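Local coordinates for protein probable ribosomal RNA small subunit methyltransferase (Thermus thermophilus, PDB 3DMH) that methylates the N2 amino group of a guanosine in 16S ribosomal RNA, taking the methyl group from S-adenosylmethionine, at residues A[238-243]-A[300-305]; A[266-271]-A[284-289]; A[352-357]-A[368-373]. All coordinates share one frame; numbering follows the deposited sequence.

How the interactions relate
The three contacts illustrate how one mixed sheet changes its chemistry from centre to margin. Interaction 1 is wholly buried: it pairs two neighbouring central strands through backbone hydrogen bonds, and the loops that follow them meet the cofactor, and Asn305 also the guanosine. Interaction 2, formed within the chain between those two strands, sets a helix on the outermost strand 283-286 chiefly by apolar side chains, and the loop after that strand reads the adenine; it touches interaction 1 where Leu271 packs on Ala242 and Gly243. Interaction 3 lies toward the opposite margin, touching neither of the others, and joins a helix end to strand 366-371 through aromatic packing with waters at its partly exposed margin.

Interaction 1 of 3, residues A[238-243]-A[300-305]; sequences LDLGAG and DIIVTN. With SAM (S-adenosylmethionine), chain D; GMP (guanosine), chain E.
The carbonyl oxygen of Leu240 is gripped from the neighbouring strand by the hydroxyl of Thr304, whose OG1 donates to Leu240 O at 2.8 Å from a position tilted 23° out of the carbonyl plane. With OG1 anti to the backbone N (chi1 -172°), the Thr304 hydroxyl is turned to face that oxygen. A water accepts from Asn305 N and also lies within bonding distance of Leu240 O and Asp239 OD1, bridging the two strands just where they part; the other carboxylate oxygen of Asp239 is held by Thr248. Upstream, the backbones pair as parallel strands: Leu238 N bonds Ile301 O at 3.0 Å, Val303 N returns the bond to Leu238 O, and Leu240 N meets Val303 O nearly head-on. Leu238 and Ile302 run side by side on one face, and Ile302 CG2 meets Leu240 CD1 at 3.7 Å; helix 317-329 packs on Ile302 and Leu240. Val303 takes the other face, its CG2 4.0 Å from Asp239 OD1, with helix 214-227 above it.

These are the first and fourth strands of the Rossmann-like methyltransferase fold, and both run straight into the active site. The first continues into the glycine-rich loop, where Gly241 O accepts from the amino N of S-adenosylmethionine at 2.8 Å; a side chain on Gly241 would run into the ribose O4'. The fourth ends in the NPPF signature of amino-methylating enzymes. Asn305 OD1 accepts from guanosine N2 at 2.9 Å along a fairly straight path (163°), while its ND2 reaches Asp213 and Ser216, which fixes the amide's rotation. Replacing Asn305 by an alanine would probably deprive N2 of this acceptor and leave Asp213 and Ser216 without the amide they share. The backbone oxygen Asn305 O lies 3.2 Å from the cofactor's methyl carbon CE.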
loop_
_atom_site.group_PDB
_atom_site.type_symbol
_atom_site.label_atom_id
_atom_site.label_comp_id
_atom_site.label_asym_id
_atom_site.label_seq_id
_atom_site.Cartn_x
_atom_site.Cartn_y
_atom_site.Cartn_z
ATOM N N LEU A 238 -14.166 -4.987 -11.694
ATOM C CA LEU A 238 -13.082 -5.120 -10.729
ATOM C C LEU A 238 -12.127 -3.962 -10.951
ATOM O O LEU A 238 -11.699 -3.750 -12.090
ATOM C CB LEU A 238 -12.320 -6.424 -10.939
ATOM C CG LEU A 238 -11.151 -6.704 -9.981
ATOM C CD1 LEU A 238 -11.627 -6.869 -8.547
ATOM C CD2 LEU A 238 -10.483 -7.998 -10.433
ATOM N N ASP A 239 -11.818 -3.236 -9.873
ATOM C CA ASP A 239 -10.863 -2.117 -9.914
ATOM C C ASP A 239 -9.600 -2.622 -9.220
ATOM O O ASP A 239 -9.599 -2.800 -7.988
ATOM C CB ASP A 239 -11.458 -0.893 -9.197
ATOM C CG ASP A 239 -10.554 0.333 -9.225
ATOM O OD1 ASP A 239 -9.397 0.251 -9.668
ATOM O OD2 ASP A 239 -11.037 1.376 -8.749
ATOM N N LEU A 240 -8.548 -2.891 -10.011
ATOM C CA LEU A 240 -7.296 -3.429 -9.459
ATOM C C LEU A 240 -6.446 -2.289 -8.924
ATOM O O LEU A 240 -5.915 -1.459 -9.694
ATOM C CB LEU A 240 -6.512 -4.195 -10.533
ATOM C CG LEU A 240 -7.097 -5.508 -11.031
ATOM C CD1 LEU A 240 -6.423 -5.977 -12.302
ATOM C CD2 LEU A 240 -6.980 -6.585 -9.956
ATOM N N GLY A 241 -6.285 -2.244 -7.601
ATOM C CA GLY A 241 -5.529 -1.186 -6.964
ATOM C C GLY A 241 -6.417 0.022 -6.819
ATOM O O GLY A 241 -6.126 1.080 -7.358
ATOM N N ALA A 242 -7.516 -0.136 -6.083
ATOM C CA ALA A 242 -8.605 0.871 -6.115
ATOM C C ALA A 242 -8.253 2.200 -5.443
ATOM O O ALA A 242 -8.896 3.236 -5.735
ATOM C CB ALA A 242 -9.926 0.290 -5.513
ATOM N N GLY A 243 -7.262 2.214 -4.553
ATOM C CA GLY A 243 -6.926 3.457 -3.854
ATOM C C GLY A 243 -8.100 4.043 -3.086
ATOM O O GLY A 243 -8.932 3.279 -2.580
ATOM N N ASP A 300 -17.166 -8.411 -15.936
ATOM C CA ASP A 300 -17.446 -7.891 -17.272
ATOM C C ASP A 300 -16.434 -6.813 -17.685
ATOM O O ASP A 300 -16.092 -6.689 -18.868
ATOM C CB ASP A 300 -18.856 -7.288 -17.310
ATOM C CG ASP A 300 -19.926 -8.263 -16.835
ATOM O OD1 ASP A 300 -19.986 -9.388 -17.381
ATOM O OD2 ASP A 300 -20.703 -7.905 -15.914
ATOM N N ILE A 301 -15.978 -6.021 -16.716
ATOM C CA ILE A 301 -15.064 -4.913 -16.988
ATOM C C ILE A 301 -14.020 -4.894 -15.886
ATOM O O ILE A 301 -14.365 -4.981 -14.712
ATOM C CB ILE A 301 -15.805 -3.552 -16.988
ATOM C CG1 ILE A 301 -16.845 -3.509 -18.109
ATOM C CG2 ILE A 301 -14.834 -2.387 -17.159
ATOM C CD1 ILE A 301 -17.841 -2.373 -17.960
ATOM N N ILE A 302 -12.752 -4.769 -16.264
ATOM C CA ILE A 302 -11.680 -4.618 -15.276
ATOM C C ILE A 302 -10.873 -3.380 -15.617
ATOM O O ILE A 302 -10.533 -3.153 -16.788
ATOM C CB ILE A 302 -10.789 -5.872 -15.216
ATOM C CG1 ILE A 302 -11.646 -7.053 -14.746
ATOM C CG2 ILE A 302 -9.586 -5.634 -14.263
ATOM C CD1 ILE A 302 -10.898 -8.352 -14.536
ATOM N N VAL A 303 -10.646 -2.535 -14.616
ATOM C CA VAL A 303 -9.934 -1.273 -14.846
ATOM C C VAL A 303 -8.746 -1.215 -13.915
ATOM O O VAL A 303 -8.795 -1.755 -12.801
ATOM C CB VAL A 303 -10.832 -0.016 -14.609
ATOM C CG1 VAL A 303 -12.007 -0.010 -15.571
ATOM C CG2 VAL A 303 -11.319 0.046 -13.146
ATOM N N THR A 304 -7.684 -0.542 -14.352
ATOM C CA THR A 304 -6.561 -0.346 -13.452
ATOM C C THR A 304 -5.686 0.822 -13.862
ATOM O O THR A 304 -5.443 1.036 -15.046
ATOM C CB THR A 304 -5.698 -1.635 -13.303
ATOM O OG1 THR A 304 -4.720 -1.435 -12.272
ATOM C CG2 THR A 304 -4.993 -2.017 -14.633
ATOM N N ASN A 305 -5.268 1.573 -12.842
ATOM C CA ASN A 305 -4.157 2.519 -12.922
ATOM C C ASN A 305 -3.080 1.888 -12.017
ATOM O O ASN A 305 -3.094 2.116 -10.800
ATOM C CB ASN A 305 -4.637 3.866 -12.377
ATOM C CG ASN A 305 -3.557 4.930 -12.384
ATOM O OD1 ASN A 305 -2.428 4.679 -12.793
ATOM N ND2 ASN A 305 -3.906 6.139 -11.916
HETATM N N SAM D . -7.067 3.403 -8.615
HETATM C CA SAM D . -6.532 4.553 -7.808
HETATM C C SAM D . -6.521 5.796 -8.672
HETATM O O SAM D . -6.697 5.618 -9.885
HETATM O OXT SAM D . -6.308 6.905 -8.154
HETATM C CB SAM D . -5.104 4.282 -7.328
HETATM C CG SAM D . -4.068 4.032 -8.427
HETATM S SD SAM D . -2.394 3.846 -7.734
HETATM C CE SAM D . -1.358 4.250 -9.171
HETATM C "C5'" SAM D . -2.107 2.056 -7.620
HETATM C "C4'" SAM D . -2.805 1.433 -6.423
HETATM O "O4'" SAM D . -2.394 0.068 -6.423
HETATM C "C3'" SAM D . -2.432 2.041 -5.064
HETATM O "O3'" SAM D . -3.582 2.457 -4.339
HETATM C "C2'" SAM D . -1.671 0.906 -4.370
HETATM O "O2'" SAM D . -1.755 0.894 -2.958
HETATM C "C1'" SAM D . -2.326 -0.290 -5.057
HETATM N N9 SAM D . -1.546 -1.501 -4.888
HETATM C C8 SAM D . -0.165 -1.646 -4.776
HETATM N N7 SAM D . 0.133 -2.964 -4.662
HETATM C C5 SAM D . -1.057 -3.660 -4.681
HETATM C C6 SAM D . -1.383 -5.015 -4.558
HETATM N N6 SAM D . -0.438 -5.944 -4.361
HETATM N N1 SAM D . -2.712 -5.366 -4.628
HETATM C C2 SAM D . -3.703 -4.425 -4.797
HETATM N N3 SAM D . -3.413 -3.066 -4.864
HETATM C C4 SAM D . -2.105 -2.726 -4.819
HETATM C "C4'" GMP E . 3.430 12.625 -13.756
HETATM O "O4'" GMP E . 2.978 11.289 -14.008
HETATM C "C3'" GMP E . 4.228 12.569 -12.464
HETATM O "O3'" GMP E . 3.355 12.971 -11.401
HETATM C "C2'" GMP E . 4.572 11.098 -12.311
HETATM O "O2'" GMP E . 4.710 10.731 -10.938
HETATM C "C1'" GMP E . 3.364 10.423 -12.937
HETATM N N9 GMP E . 3.603 9.086 -13.521
HETATM C C8 GMP E . 4.723 8.607 -14.087
HETATM N N7 GMP E . 4.547 7.335 -14.532
HETATM C C5 GMP E . 3.267 6.989 -14.267
HETATM C C6 GMP E . 2.405 5.794 -14.462
HETATM O O6 GMP E . 2.846 4.767 -15.019
HETATM N N1 GMP E . 1.136 5.861 -14.018
HETATM C C2 GMP E . 0.622 6.959 -13.411
HETATM N N2 GMP E . -0.661 6.980 -12.978
HETATM N N3 GMP E . 1.355 8.088 -13.201
HETATM C C4 GMP E . 2.649 8.151 -13.604
HETATM O O HOH W 1 -6.891 1.108 -10.325
#

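Interaction 2 of 3, residues A[266-271]-A[284-289]; sequences ASVLSL and ALHSDV. With SAM (S-adenosylmethionine), chain D.
Val268 lays its two methyls along strand 284-286: its CG1 rests 3.6 Å from the carbonyl oxygen Ala284 O, and its CG2 reaches 3.7 Å to His286 CA and onward to the CB and ring of that histidine, the two side chains crossing at about a right angle. One turn later, Leu271 adds a tight apolar contact, CD2 to Ala284 CB at 3.5 Å; because CG stands anti to the backbone N (chi1 174°), the branch ending in CD2 reaches the Ala284 methyl. Helix and strand run nearly antiparallel (167°), as in a beta-alpha-beta crossover, here strand 257-262, helix 265-277 and strand 283-286. Further out, His286 NE2 is tied to Asp263 O and Thr74 O, and Leu271 packs against helix 248-253. Past the strand, Ser287 OG donates to Val289 O at 2.7 Å, bracing the loop that recognises adenine: SAM N6 donates to Asp288 OD1 at 3.0 Å, and Val289 N to SAM N1 at 2.9 Å. Lys24 and Arg80 form salt bridges with the other oxygen, Asp288 OD2. The division of labour is plain: apolar contacts seat the helix on the strand, whereas directional bonds beyond it select the 6-amino purine edge.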
loop_
_atom_site.group_PDB
_atom_site.type_symbol
_atom_site.label_atom_id
_atom_site.label_comp_id
_atom_site.label_asym_id
_atom_site.label_seq_id
_atom_site.Cartn_x
_atom_site.Cartn_y
_atom_site.Cartn_z
ATOM N N ALA A 266 -4.778 1.701 4.674
ATOM C CA ALA A 266 -5.164 3.133 4.749
ATOM C C ALA A 266 -6.028 3.496 3.534
ATOM O O ALA A 266 -7.013 4.234 3.640
ATOM C CB ALA A 266 -3.922 4.013 4.840
ATOM N N SER A 267 -5.669 2.957 2.371
ATOM C CA SER A 267 -6.400 3.198 1.148
ATOM C C SER A 267 -7.774 2.532 1.155
ATOM O O SER A 267 -8.762 3.132 0.716
ATOM C CB SER A 267 -5.578 2.738 -0.060
ATOM O OG SER A 267 -4.444 3.598 -0.212
ATOM N N VAL A 268 -7.858 1.308 1.679
ATOM C CA VAL A 268 -9.147 0.621 1.806
ATOM C C VAL A 268 -10.109 1.458 2.655
ATOM O O VAL A 268 -11.274 1.673 2.278
ATOM C CB VAL A 268 -8.976 -0.757 2.455
ATOM C CG1 VAL A 268 -10.329 -1.392 2.802
ATOM C CG2 VAL A 268 -8.195 -1.662 1.530
ATOM N N LEU A 269 -9.627 1.937 3.798
ATOM C CA LEU A 269 -10.480 2.741 4.699
ATOM C C LEU A 269 -10.891 4.046 4.043
ATOM O O LEU A 269 -12.013 4.528 4.229
ATOM C CB LEU A 269 -9.767 3.042 6.013
ATOM C CG LEU A 269 -9.449 1.787 6.846
ATOM C CD1 LEU A 269 -8.528 2.128 8.009
ATOM C CD2 LEU A 269 -10.724 1.116 7.369
ATOM N N SER A 270 -9.974 4.609 3.261
ATOM C CA SER A 270 -10.272 5.824 2.489
ATOM C C SER A 270 -11.397 5.611 1.487
ATOM O O SER A 270 -12.349 6.405 1.442
ATOM C CB SER A 270 -9.019 6.321 1.780
ATOM O OG SER A 270 -8.010 6.642 2.724
ATOM N N LEU A 271 -11.295 4.530 0.707
ATOM C CA LEU A 271 -12.366 4.175 -0.218
ATOM C C LEU A 271 -13.704 3.986 0.510
ATOM O O LEU A 271 -14.736 4.451 0.035
ATOM C CB LEU A 271 -11.996 2.902 -0.973
ATOM C CG LEU A 271 -13.059 2.296 -1.900
ATOM C CD1 LEU A 271 -13.528 3.322 -2.958
ATOM C CD2 LEU A 271 -12.524 1.028 -2.559
ATOM N N ALA A 284 -15.150 -2.871 -0.947
ATOM C CA ALA A 284 -13.826 -2.284 -0.809
ATOM C C ALA A 284 -12.973 -3.295 -0.068
ATOM O O ALA A 284 -12.954 -3.320 1.168
ATOM C CB ALA A 284 -13.907 -0.976 -0.027
ATOM N N LEU A 285 -12.249 -4.117 -0.829
ATOM C CA LEU A 285 -11.561 -5.254 -0.227
ATOM C C LEU A 285 -10.110 -4.956 0.005
ATOM O O LEU A 285 -9.430 -4.407 -0.853
ATOM C CB LEU A 285 -11.683 -6.498 -1.109
ATOM C CG LEU A 285 -13.109 -6.863 -1.518
ATOM C CD1 LEU A 285 -13.048 -8.123 -2.331
ATOM C CD2 LEU A 285 -13.959 -7.056 -0.292
ATOM N N HIS A 286 -9.652 -5.367 1.176
ATOM C CA HIS A 286 -8.244 -5.323 1.512
ATOM C C HIS A 286 -7.657 -6.637 1.007
ATOM O O HIS A 286 -7.926 -7.701 1.550
ATOM C CB HIS A 286 -8.089 -5.157 3.030
ATOM C CG HIS A 286 -6.681 -4.875 3.459
ATOM N ND1 HIS A 286 -6.205 -5.137 4.727
ATOM C CD2 HIS A 286 -5.654 -4.317 2.774
ATOM C CE1 HIS A 286 -4.938 -4.765 4.801
ATOM N NE2 HIS A 286 -4.578 -4.276 3.623
ATOM N N SER A 287 -6.842 -6.550 -0.040
ATOM C CA SER A 287 -6.479 -7.722 -0.820
ATOM C C SER A 287 -5.145 -7.495 -1.519
ATOM O O SER A 287 -4.889 -6.401 -2.029
ATOM C CB SER A 287 -7.529 -7.909 -1.912
ATOM O OG SER A 287 -7.340 -9.123 -2.632
ATOM N N ASP A 288 -4.326 -8.547 -1.555
ATOM C CA ASP A 288 -3.106 -8.542 -2.366
ATOM C C ASP A 288 -3.543 -9.012 -3.756
ATOM O O ASP A 288 -3.832 -10.191 -3.948
ATOM C CB ASP A 288 -2.081 -9.511 -1.761
ATOM C CG ASP A 288 -0.791 -9.607 -2.569
ATOM O OD1 ASP A 288 -0.575 -8.747 -3.450
ATOM O OD2 ASP A 288 0.005 -10.535 -2.292
ATOM N N VAL A 289 -3.667 -8.068 -4.683
ATOM C CA VAL A 289 -4.235 -8.316 -6.020
ATOM C C VAL A 289 -5.599 -9.014 -5.809
ATOM O O VAL A 289 -6.459 -8.462 -5.103
ATOM C CB VAL A 289 -3.254 -9.049 -7.006
ATOM C CG1 VAL A 289 -3.738 -8.890 -8.440
ATOM C CG2 VAL A 289 -1.861 -8.425 -6.934
HETATM N N SAM D . -7.067 3.403 -8.615
HETATM C CA SAM D . -6.532 4.553 -7.808
HETATM C C SAM D . -6.521 5.796 -8.672
HETATM O O SAM D . -6.697 5.618 -9.885
HETATM O OXT SAM D . -6.308 6.905 -8.154
HETATM C CB SAM D . -5.104 4.282 -7.328
HETATM C CG SAM D . -4.068 4.032 -8.427
HETATM S SD SAM D . -2.394 3.846 -7.734
HETATM C CE SAM D . -1.358 4.250 -9.171
HETATM C "C5'" SAM D . -2.107 2.056 -7.620
HETATM C "C4'" SAM D . -2.805 1.433 -6.423
HETATM O "O4'" SAM D . -2.394 0.068 -6.423
HETATM C "C3'" SAM D . -2.432 2.041 -5.064
HETATM O "O3'" SAM D . -3.582 2.457 -4.339
HETATM C "C2'" SAM D . -1.671 0.906 -4.370
HETATM O "O2'" SAM D . -1.755 0.894 -2.958
HETATM C "C1'" SAM D . -2.326 -0.290 -5.057
HETATM N N9 SAM D . -1.546 -1.501 -4.888
HETATM C C8 SAM D . -0.165 -1.646 -4.776
HETATM N N7 SAM D . 0.133 -2.964 -4.662
HETATM C C5 SAM D . -1.057 -3.660 -4.681
HETATM C C6 SAM D . -1.383 -5.015 -4.558
HETATM N N6 SAM D . -0.438 -5.944 -4.361
HETATM N N1 SAM D . -2.712 -5.366 -4.628
HETATM C C2 SAM D . -3.703 -4.425 -4.797
HETATM N N3 SAM D . -3.413 -3.066 -4.864
HETATM C C4 SAM D . -2.105 -2.726 -4.819
#

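Interaction 3 of 3, residues A[352-357]-A[368-373]; sequences EKFGAF and LFAEKR
The ring of Phe354 lies flat against the methyl group of Ala370, a CH-pi contact in which Ala370 CB stands 3.7 Å from the ring centroid of Phe354 and 21° off its normal. The methyl sits closer to the root of the ring than to its far end, Ala370 CB being 3.5 Å from Phe354 CG. A chi1 of -72°, which sets CG opposite the carbonyl carbon, lets this last residue of helix 346-354 turn its ring onto strand 366-371. The backbone Lys372 N comes up at the ring's edge, near its plane, and Phe336 meets the same ring with its plane inclined by only about 15°.

Phe357 is oriented quite differently. It runs alongside Leu368, pointing the same way, and the two touch lightly, Phe357 CD1 to Leu368 CD2 at 4.2 Å. The ring also packs on Glu347, Leu350 and Glu351 of the preceding helix. Between the two phenylalanines the chain leaves the helix at Gly355, whose positive phi would jam a CB against the carbonyl oxygen of the residue before. It then closes on the strand again, where Phe357 CA lies 3.2 Å from Phe369 O in a bent CA-H...O contact.

The turn thus leads from the helix into strand 358-362, which pairs with strand 366-371 as the antiparallel hairpin that completes the methyltransferase sheet. Two waters span the joint: one donates to Phe354 O and accepts from Arg373 N at 2.7 Å, the other accepts from Glu371 N and gives a weak bond to Ala356 O. The chemistry is therefore that of a sheet margin: dispersion between rings and aliphatic groups supplies the direct side-chain contact, and solvent links backbone polar groups across the joint.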
loop_
_atom_site.group_PDB
_atom_site.type_symbol
_atom_site.label_atom_id
_atom_site.label_comp_id
_atom_site.label_asym_id
_atom_site.label_seq_id
_atom_site.Cartn_x
_atom_site.Cartn_y
_atom_site.Cartn_z
ATOM N N GLU A 352 0.420 -10.904 -25.107
ATOM C CA GLU A 352 0.631 -12.268 -24.634
ATOM C C GLU A 352 -0.603 -12.816 -23.913
ATOM O O GLU A 352 -0.970 -13.977 -24.095
ATOM C CB GLU A 352 1.854 -12.328 -23.720
ATOM C CG GLU A 352 2.180 -13.724 -23.199
ATOM C CD GLU A 352 2.926 -13.704 -21.883
ATOM O OE1 GLU A 352 3.163 -12.605 -21.324
ATOM O OE2 GLU A 352 3.270 -14.800 -21.392
ATOM N N LYS A 353 -1.251 -11.980 -23.104
ATOM C CA LYS A 353 -2.337 -12.464 -22.250
ATOM C C LYS A 353 -3.738 -12.425 -22.872
ATOM O O LYS A 353 -4.603 -13.223 -22.487
ATOM C CB LYS A 353 -2.328 -11.749 -20.897
ATOM C CG LYS A 353 -1.073 -11.989 -20.057
ATOM C CD LYS A 353 -0.977 -13.436 -19.565
ATOM C CE LYS A 353 0.444 -13.758 -19.108
ATOM N NZ LYS A 353 0.518 -15.088 -18.457
ATOM N N PHE A 354 -3.956 -11.501 -23.811
ATOM C CA PHE A 354 -5.258 -11.314 -24.452
ATOM C C PHE A 354 -5.242 -11.692 -25.935
ATOM O O PHE A 354 -6.290 -11.994 -26.515
ATOM C CB PHE A 354 -5.734 -9.864 -24.297
ATOM C CG PHE A 354 -6.165 -9.507 -22.899
ATOM C CD1 PHE A 354 -7.480 -9.712 -22.488
ATOM C CD2 PHE A 354 -5.256 -8.952 -22.003
ATOM C CE1 PHE A 354 -7.891 -9.373 -21.193
ATOM C CE2 PHE A 354 -5.652 -8.602 -20.714
ATOM C CZ PHE A 354 -6.980 -8.814 -20.311
ATOM N N GLY A 355 -4.055 -11.658 -26.542
ATOM C CA GLY A 355 -3.887 -11.963 -27.958
ATOM C C GLY A 355 -3.840 -10.731 -28.849
ATOM O O GLY A 355 -3.325 -10.785 -29.972
ATOM N N ALA A 356 -4.390 -9.624 -28.347
ATOM C CA ALA A 356 -4.436 -8.351 -29.061
ATOM C C ALA A 356 -4.714 -7.223 -28.074
ATOM O O ALA A 356 -5.143 -7.476 -26.947
ATOM C CB ALA A 356 -5.516 -8.373 -30.147
ATOM N N PHE A 357 -4.463 -5.988 -28.498
ATOM C CA PHE A 357 -4.777 -4.811 -27.684
ATOM C C PHE A 357 -4.995 -3.599 -28.586
ATOM O O PHE A 357 -4.635 -3.616 -29.764
ATOM C CB PHE A 357 -3.651 -4.524 -26.667
ATOM C CG PHE A 357 -2.411 -3.969 -27.300
ATOM C CD1 PHE A 357 -2.192 -2.589 -27.355
ATOM C CD2 PHE A 357 -1.478 -4.823 -27.891
ATOM C CE1 PHE A 357 -1.057 -2.069 -27.973
ATOM C CE2 PHE A 357 -0.336 -4.314 -28.511
ATOM C CZ PHE A 357 -0.127 -2.931 -28.560
ATOM N N LEU A 368 -4.511 1.727 -22.570
ATOM C CA LEU A 368 -4.567 0.510 -23.359
ATOM C C LEU A 368 -5.856 -0.242 -23.068
ATOM O O LEU A 368 -6.425 -0.129 -21.974
ATOM C CB LEU A 368 -3.347 -0.373 -23.082
ATOM C CG LEU A 368 -1.981 0.269 -23.379
ATOM C CD1 LEU A 368 -0.858 -0.690 -23.029
ATOM C CD2 LEU A 368 -1.850 0.729 -24.823
ATOM N N PHE A 369 -6.296 -1.012 -24.062
ATOM C CA PHE A 369 -7.561 -1.731 -24.005
ATOM C C PHE A 369 -7.357 -3.135 -24.543
ATOM O O PHE A 369 -6.575 -3.346 -25.473
ATOM C CB PHE A 369 -8.601 -0.981 -24.858
ATOM C CG PHE A 369 -9.895 -1.741 -25.085
ATOM C CD1 PHE A 369 -10.963 -1.606 -24.205
ATOM C CD2 PHE A 369 -10.048 -2.564 -26.206
ATOM C CE1 PHE A 369 -12.165 -2.301 -24.415
ATOM C CE2 PHE A 369 -11.250 -3.262 -26.434
ATOM C CZ PHE A 369 -12.309 -3.129 -25.537
ATOM N N ALA A 370 -8.056 -4.095 -23.948
ATOM C CA ALA A 370 -8.093 -5.451 -24.487
ATOM C C ALA A 370 -9.442 -6.093 -24.216
ATOM O O ALA A 370 -10.127 -5.762 -23.242
ATOM C CB ALA A 370 -6.974 -6.287 -23.902
ATOM N N GLU A 371 -9.819 -7.020 -25.091
ATOM C CA GLU A 371 -11.059 -7.760 -24.939
ATOM C C GLU A 371 -10.743 -9.237 -24.755
ATOM O O GLU A 371 -9.923 -9.795 -25.495
ATOM C CB GLU A 371 -11.966 -7.563 -26.165
ATOM C CG GLU A 371 -13.339 -8.225 -26.018
ATOM C CD GLU A 371 -14.224 -8.067 -27.238
ATOM O OE1 GLU A 371 -14.226 -6.974 -27.846
ATOM O OE2 GLU A 371 -14.930 -9.042 -27.585
ATOM N N LYS A 372 -11.399 -9.859 -23.777
ATOM C CA LYS A 372 -11.265 -11.295 -23.542
ATOM C C LYS A 372 -11.927 -12.076 -24.673
ATOM O O LYS A 372 -13.116 -11.900 -24.944
ATOM C CB LYS A 372 -11.895 -11.676 -22.200
ATOM C CG LYS A 372 -11.751 -13.150 -21.811
ATOM C CD LYS A 372 -10.354 -13.496 -21.316
ATOM C CE LYS A 372 -10.307 -14.933 -20.824
ATOM N NZ LYS A 372 -8.956 -15.338 -20.345
ATOM N N ARG A 373 -11.145 -12.932 -25.326
ATOM C CA ARG A 373 -11.654 -13.791 -26.407
ATOM C C ARG A 373 -12.260 -15.078 -25.862
ATOM O O ARG A 373 -12.772 -15.116 -24.739
ATOM C CB ARG A 373 -10.542 -14.123 -27.411
HETATM O O HOH W 2 -8.515 -12.974 -24.660
HETATM O O HOH W 3 -7.861 -7.454 -27.289
#